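Local coordinates for O-methyltransferase (Coxiella burnetii, PDB 3TR6), which probably transfers methyl groups from S-adenosylmethionine to a hydroxyl oxygen of an acceptor, and holds S-adenosylhomocysteine and a nickel ion here, at residues 187-190 with 191-195; 108-112 with 113-117. One frame throughout, in Å; residues are numbered along the deposited sequence.

Contact 1: residues 187-190 with 191-195; sequences QSEN and NQLIR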
ATOM      1  N   GLN A 187      10.412  26.738  -4.576  1.00 73.04           N
ATOM      2  CA  GLN A 187      11.827  27.081  -4.435  1.00 76.42           C
ATOM      3  C   GLN A 187      12.383  27.173  -3.015  1.00 69.27           C
ATOM      4  O   GLN A 187      13.584  27.383  -2.843  1.00 65.01           O
ATOM      5  CB  GLN A 187      12.149  28.358  -5.213  1.00 73.60           C
ATOM      6  CG  GLN A 187      12.199  28.145  -6.715  1.00 74.99           C
ATOM      7  CD  GLN A 187      13.240  27.113  -7.108  1.00 86.18           C
ATOM      8  OE1 GLN A 187      14.268  26.972  -6.444  1.00 85.14           O
ATOM      9  NE2 GLN A 187      12.974  26.377  -8.183  1.00 84.11           N
ATOM     10  N   SER A 188      11.535  27.016  -2.004  1.00 59.45           N
ATOM     11  CA  SER A 188      12.036  26.962  -0.635  1.00 65.99           C
ATOM     12  C   SER A 188      13.066  25.836  -0.520  1.00 73.43           C
ATOM     13  O   SER A 188      12.960  24.820  -1.208  1.00 67.23           O
ATOM     14  CB  SER A 188      10.899  26.779   0.374  1.00 62.16           C
ATOM     15  OG  SER A 188      10.140  25.618   0.102  1.00 71.79           O
ATOM     16  N   GLU A 189      14.068  26.029   0.331  1.00 76.74           N
ATOM     17  CA  GLU A 189      15.160  25.066   0.473  1.00 75.86           C
ATOM     18  C   GLU A 189      14.666  23.624   0.560  1.00 73.41           C
ATOM     19  O   GLU A 189      15.103  22.758  -0.202  1.00 61.29           O
ATOM     20  CB  GLU A 189      16.021  25.409   1.694  1.00 76.03           C
ATOM     21  CG  GLU A 189      16.901  24.268   2.200  1.00 82.48           C
ATOM     22  CD  GLU A 189      18.032  23.913   1.246  1.00 99.54           C
ATOM     23  OE1 GLU A 189      17.994  24.349   0.075  1.00 97.98           O
ATOM     24  OE2 GLU A 189      18.964  23.195   1.673  1.00 92.29           O
ATOM     25  N   ASN A 190      13.751  23.374   1.490  1.00 67.28           N
ATOM     26  CA  ASN A 190      13.249  22.025   1.721  1.00 66.53           C
ATOM     27  C   ASN A 190      12.439  21.463   0.556  1.00 62.78           C
ATOM     28  O   ASN A 190      12.448  20.257   0.306  1.00 59.18           O
ATOM     29  CB  ASN A 190      12.439  21.963   3.017  1.00 64.10           C
ATOM     30  CG  ASN A 190      13.193  21.279   4.142  1.00 67.30           C
ATOM     31  OD1 ASN A 190      14.377  20.964   4.008  1.00 61.88           O
ATOM     32  ND2 ASN A 190      12.511  21.045   5.257  1.00 62.50           N
ATOM     33  N   ASN A 191      11.741  22.336  -0.159  1.00 57.66           N
ATOM     34  CA  ASN A 191      10.942  21.891  -1.290  1.00 56.87           C
ATOM     35  C   ASN A 191      11.816  21.390  -2.435  1.00 52.19           C
ATOM     36  O   ASN A 191      11.494  20.394  -3.079  1.00 54.25           O
ATOM     37  CB  ASN A 191      10.012  23.003  -1.771  1.00 54.66           C
ATOM     38  CG  ASN A 191       8.888  22.482  -2.636  1.00 53.49           C
ATOM     39  OD1 ASN A 191       7.945  21.867  -2.138  1.00 53.88           O
ATOM     40  ND2 ASN A 191       8.979  22.726  -3.938  1.00 54.41           N
ATOM     41  N   GLN A 192      12.926  22.075  -2.678  1.00 54.59           N
ATOM     42  CA  GLN A 192      13.857  21.657  -3.719  1.00 60.51           C
ATOM     43  C   GLN A 192      14.560  20.345  -3.361  1.00 50.51           C
ATOM     44  O   GLN A 192      14.882  19.548  -4.240  1.00 42.02           O
ATOM     45  CB  GLN A 192      14.879  22.762  -4.002  1.00 65.84           C
ATOM     46  CG  GLN A 192      14.338  23.904  -4.854  1.00 72.72           C
ATOM     47  CD  GLN A 192      14.047  23.483  -6.288  1.00 79.98           C
ATOM     48  OE1 GLN A 192      12.890  23.423  -6.712  1.00 78.17           O
ATOM     49  NE2 GLN A 192      15.102  23.197  -7.045  1.00 79.38           N
ATOM     50  N   LEU A 193      14.792  20.127  -2.070  1.00 52.79           N
ATOM     51  CA  LEU A 193      15.407  18.885  -1.606  1.00 52.56           C
ATOM     52  C   LEU A 193      14.508  17.678  -1.851  1.00 50.74           C
ATOM     53  O   LEU A 193      14.985  16.612  -2.245  1.00 41.12           O
ATOM     54  CB  LEU A 193      15.763  18.966  -0.119  1.00 47.27           C
ATOM     55  CG  LEU A 193      17.117  19.580   0.229  1.00 57.32           C
ATOM     56  CD1 LEU A 193      17.448  19.308   1.683  1.00 59.61           C
ATOM     57  CD2 LEU A 193      18.205  19.027  -0.679  1.00 52.72           C
ATOM     58  N   ILE A 194      13.212  17.849  -1.609  1.00 45.66           N
ATOM     59  CA  ILE A 194      12.251  16.763  -1.765  1.00 38.94           C
ATOM     60  C   ILE A 194      11.938  16.500  -3.234  1.00 39.43           C
ATOM     61  O   ILE A 194      11.723  15.357  -3.635  1.00 34.59           O
ATOM     62  CB  ILE A 194      10.954  17.032  -0.982  1.00 44.60           C
ATOM     63  CG1 ILE A 194      11.249  17.066   0.518  1.00 52.03           C
ATOM     64  CG2 ILE A 194       9.913  15.969  -1.286  1.00 36.22           C
ATOM     65  CD1 ILE A 194      12.095  15.897   0.991  1.00 51.68           C
ATOM     66  N   ARG A 195      11.914  17.558  -4.037  1.00 41.79           N
ATOM     67  CA  ARG A 195      11.736  17.399  -5.474  1.00 42.81           C
ATOM     68  C   ARG A 195      12.925  16.642  -6.052  1.00 40.40           C
ATOM     69  O   ARG A 195      12.767  15.745  -6.880  1.00 42.32           O
ATOM     70  CB  ARG A 195      11.567  18.756  -6.163  1.00 37.57           C
ATOM     71  CG  ARG A 195      10.173  19.349  -6.019  1.00 42.26           C
ATOM     72  CD  ARG A 195      10.049  20.683  -6.739  1.00 49.56           C
ATOM     73  NE  ARG A 195      10.567  20.611  -8.102  1.00 68.62           N
ATOM     74  CZ  ARG A 195       9.853  20.233  -9.158  1.00 65.18           C
ATOM     75  NH1 ARG A 195       8.578  19.893  -9.016  1.00 51.29           N
ATOM     76  NH2 ARG A 195      10.415  20.197 -10.360  1.00 63.26           N
TER
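The carboxamide of Q187 lies over one face of the Q192 carboxamide, the two planes 33° apart and their CD atoms separated by 3.8 Å. This layering, rather than an in-line meeting, makes the angle between Q187 NE2 and Q192 OE1 too poor for a hydrogen bond. Q187 NE2 instead donates to the backbone O of E184. Both glutamine chains fold back at chi2, near -60° in Q187, which brings their ends together across the start of helix 189-203. The N191 side chain packs against R177 and N186, and its ND2 makes a weak bond to Q180 O.

S188 is the N-cap. Its O takes the N-H of Q192 at 3.1 Å, nearly straight at 162°, and a weaker, bent bond from N191 N; its OG is tied to N186 OD1. Next along, L193 N bonds to E189 O at 3.2 Å, and I194 N to N190 O. On the flank of this turn, L193 CD1 is 4.2 Å from N190 OD1. The helix thus starts amid side-chain amides and one serine hydroxyl, with several of these polar ends engaged by the loop that leads into it.

Contact 2: residues 108-112 with 113-117; sequences YWEKA and GLSDK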
ATOM      1  N   TYR A 108       3.181   6.176  26.728  1.00 50.15           N
ATOM      2  CA  TYR A 108       2.084   5.548  26.001  1.00 46.14           C
ATOM      3  C   TYR A 108       2.396   4.135  25.517  1.00 41.08           C
ATOM      4  O   TYR A 108       1.512   3.278  25.505  1.00 39.05           O
ATOM      5  CB  TYR A 108       1.612   6.432  24.840  1.00 37.93           C
ATOM      6  CG  TYR A 108       0.522   7.405  25.235  1.00 39.67           C
ATOM      7  CD1 TYR A 108      -0.815   7.106  25.008  1.00 37.82           C
ATOM      8  CD2 TYR A 108       0.828   8.615  25.848  1.00 45.15           C
ATOM      9  CE1 TYR A 108      -1.815   7.985  25.372  1.00 39.42           C
ATOM     10  CE2 TYR A 108      -0.168   9.502  26.216  1.00 43.52           C
ATOM     11  CZ  TYR A 108      -1.487   9.181  25.974  1.00 45.83           C
ATOM     12  OH  TYR A 108      -2.485  10.057  26.337  1.00 52.19           O
ATOM     13  N   TRP A 109       3.642   3.880  25.127  1.00 36.56           N
ATOM     14  CA  TRP A 109       3.984   2.540  24.661  1.00 43.10           C
ATOM     15  C   TRP A 109       4.232   1.561  25.809  1.00 45.61           C
ATOM     16  O   TRP A 109       4.226   0.348  25.609  1.00 49.46           O
ATOM     17  CB  TRP A 109       5.113   2.534  23.614  1.00 42.04           C
ATOM     18  CG  TRP A 109       6.517   2.696  24.119  1.00 41.97           C
ATOM     19  CD1 TRP A 109       7.130   1.967  25.097  1.00 42.47           C
ATOM     20  CD2 TRP A 109       7.503   3.612  23.624  1.00 37.68           C
ATOM     21  NE1 TRP A 109       8.425   2.393  25.260  1.00 44.54           N
ATOM     22  CE2 TRP A 109       8.680   3.401  24.365  1.00 37.95           C
ATOM     23  CE3 TRP A 109       7.499   4.601  22.634  1.00 32.21           C
ATOM     24  CZ2 TRP A 109       9.843   4.140  24.151  1.00 38.55           C
ATOM     25  CZ3 TRP A 109       8.654   5.333  22.418  1.00 32.83           C
ATOM     26  CH2 TRP A 109       9.810   5.100  23.175  1.00 41.53           C
ATOM     27  N   GLU A 110       4.432   2.093  27.011  1.00 44.70           N
ATOM     28  CA  GLU A 110       4.397   1.268  28.211  1.00 50.69           C
ATOM     29  C   GLU A 110       2.945   0.905  28.481  1.00 42.05           C
ATOM     30  O   GLU A 110       2.607  -0.258  28.690  1.00 43.31           O
ATOM     31  CB  GLU A 110       4.975   2.022  29.409  1.00 56.89           C
ATOM     32  CG  GLU A 110       6.472   2.302  29.318  1.00 65.27           C
ATOM     33  CD  GLU A 110       6.971   3.198  30.441  1.00 70.29           C
ATOM     34  OE1 GLU A 110       6.187   3.477  31.374  1.00 73.88           O
ATOM     35  OE2 GLU A 110       8.144   3.630  30.389  1.00 65.38           O
ATOM     36  N   LYS A 111       2.091   1.922  28.462  1.00 44.81           N
ATOM     37  CA  LYS A 111       0.661   1.759  28.683  1.00 43.38           C
ATOM     38  C   LYS A 111       0.045   0.813  27.656  1.00 47.87           C
ATOM     39  O   LYS A 111      -1.030   0.251  27.880  1.00 47.81           O
ATOM     40  CB  LYS A 111      -0.029   3.124  28.620  1.00 49.54           C
ATOM     41  CG  LYS A 111      -1.497   3.122  29.022  1.00 57.95           C
ATOM     42  CD  LYS A 111      -2.062   4.538  29.010  1.00 71.24           C
ATOM     43  CE  LYS A 111      -3.496   4.572  29.519  1.00 76.78           C
ATOM     44  NZ  LYS A 111      -4.047   5.957  29.544  1.00 76.52           N
ATOM     45  N   ALA A 112       0.734   0.642  26.532  1.00 45.68           N
ATOM     46  CA  ALA A 112       0.252  -0.226  25.461  1.00 45.56           C
ATOM     47  C   ALA A 112       0.785  -1.649  25.599  1.00 44.80           C
ATOM     48  O   ALA A 112       0.302  -2.566  24.934  1.00 43.62           O
ATOM     49  CB  ALA A 112       0.625   0.353  24.101  1.00 40.21           C
ATOM     50  N   GLY A 113       1.783  -1.823  26.463  1.00 47.11           N
ATOM     51  CA  GLY A 113       2.386  -3.124  26.701  1.00 35.11           C
ATOM     52  C   GLY A 113       3.522  -3.443  25.747  1.00 40.14           C
ATOM     53  O   GLY A 113       3.774  -4.608  25.444  1.00 42.48           O
ATOM     54  N   LEU A 114       4.220  -2.411  25.281  1.00 37.94           N
ATOM     55  CA  LEU A 114       5.256  -2.584  24.263  1.00 41.27           C
ATOM     56  C   LEU A 114       6.648  -2.217  24.763  1.00 45.53           C
ATOM     57  O   LEU A 114       7.560  -2.002  23.964  1.00 45.95           O
ATOM     58  CB  LEU A 114       4.928  -1.752  23.016  1.00 39.54           C
ATOM     59  CG  LEU A 114       3.598  -2.029  22.305  1.00 42.14           C
ATOM     60  CD1 LEU A 114       3.350  -0.997  21.218  1.00 37.01           C
ATOM     61  CD2 LEU A 114       3.568  -3.438  21.733  1.00 34.53           C
ATOM     62  N   SER A 115       6.817  -2.147  26.079  1.00 45.00           N
ATOM     63  CA  SER A 115       8.098  -1.745  26.649  1.00 49.48           C
ATOM     64  C   SER A 115       9.214  -2.717  26.278  1.00 52.36           C
ATOM     65  O   SER A 115      10.389  -2.343  26.228  1.00 47.78           O
ATOM     66  CB  SER A 115       8.001  -1.611  28.170  1.00 49.63           C
ATOM     67  OG  SER A 115       7.170  -0.519  28.534  1.00 55.61           O
ATOM     68  N   ASP A 116       8.842  -3.964  26.013  1.00 46.53           N
ATOM     69  CA  ASP A 116       9.820  -4.991  25.676  1.00 54.13           C
ATOM     70  C   ASP A 116      10.133  -5.020  24.182  1.00 54.29           C
ATOM     71  O   ASP A 116      11.178  -5.523  23.772  1.00 47.63           O
ATOM     72  CB  ASP A 116       9.338  -6.364  26.151  1.00 58.95           C
ATOM     73  CG  ASP A 116       9.370  -6.499  27.663  1.00 62.75           C
ATOM     74  OD1 ASP A 116      10.293  -5.938  28.291  1.00 54.18           O
ATOM     75  OD2 ASP A 116       8.468  -7.161  28.221  1.00 65.50           O
ATOM     76  N   LYS A 117       9.229  -4.471  23.375  1.00 53.09           N
ATOM     77  CA  LYS A 117       9.398  -4.477  21.928  1.00 37.83           C
ATOM     78  C   LYS A 117       9.977  -3.180  21.381  1.00 39.42           C
ATOM     79  O   LYS A 117      10.710  -3.195  20.392  1.00 40.34           O
ATOM     80  CB  LYS A 117       8.077  -4.799  21.228  1.00 39.18           C
ATOM     81  CG  LYS A 117       7.657  -6.248  21.370  1.00 38.72           C
ATOM     82  CD  LYS A 117       6.356  -6.520  20.640  1.00 43.44           C
ATOM     83  CE  LYS A 117       5.962  -7.978  20.761  1.00 46.41           C
ATOM     84  NZ  LYS A 117       4.672  -8.254  20.077  1.00 53.73           N
TER
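W109 meets the residues beyond the helix with both backbone and side chain. Its O receives the N-H of L114 at 2.8 Å, with L114 N almost in line with the carbonyl. Beside this bond, W109 CB packs 4.3 Å from L114 CB. A chi1 of 78° sets CG between the backbone N and the carbonyl carbon, and the indole turns inward onto I80, I118 and L120; at its near end W109 CD1 passes 4.1 Å from the CA of S115.

E110 follows, and its O accepts from G113 N at 2.8 Å; this donor stands well above the carbonyl plane. The CB of E110 has S115 OG alongside at 3.5 Å, and beyond CG the acid's chain runs out extended. K111 points away from the turn and forms a salt bridge with E32 of helix 28-40. A112 follows, its CB 4.2 Å from CD1 of L114.

G113 then leaves the helix with a positive phi of 88°, a conformation in which it has no CB to collide with A112 O. The positive phi and the two bonds back from G113 and L114 make a Schellman motif, with the apolar W109-L114 contact that often goes with it. Here it ends helix 99-111 and turns the chain toward strand 118-122, within the beta-alpha-beta crossover that joins strands 91-96 and 118-122 of the Rossmann-like methyltransferase fold.

Contacts 1 and 2 treat opposite ends of two different helices: 187-195 opens helix 189-203, while 108-117 closes helix 99-111. They share no element and lie on opposite sides of the chain's centre, their centres about 37 Å apart. Both are partly buried, but the buried portions differ. In contact 2 they are apolar, W109 and L114; in contact 1, buried I194 is joined by the polar N191. Amides and loop carbonyls dominate the first, a hydrophobic pair and a glycine turn the second. Each comes within about 10 Å of bound S-adenosylhomocysteine, through N190 and W109 respectively. R195 of contact 1 also packs on Y18 of the second subunit.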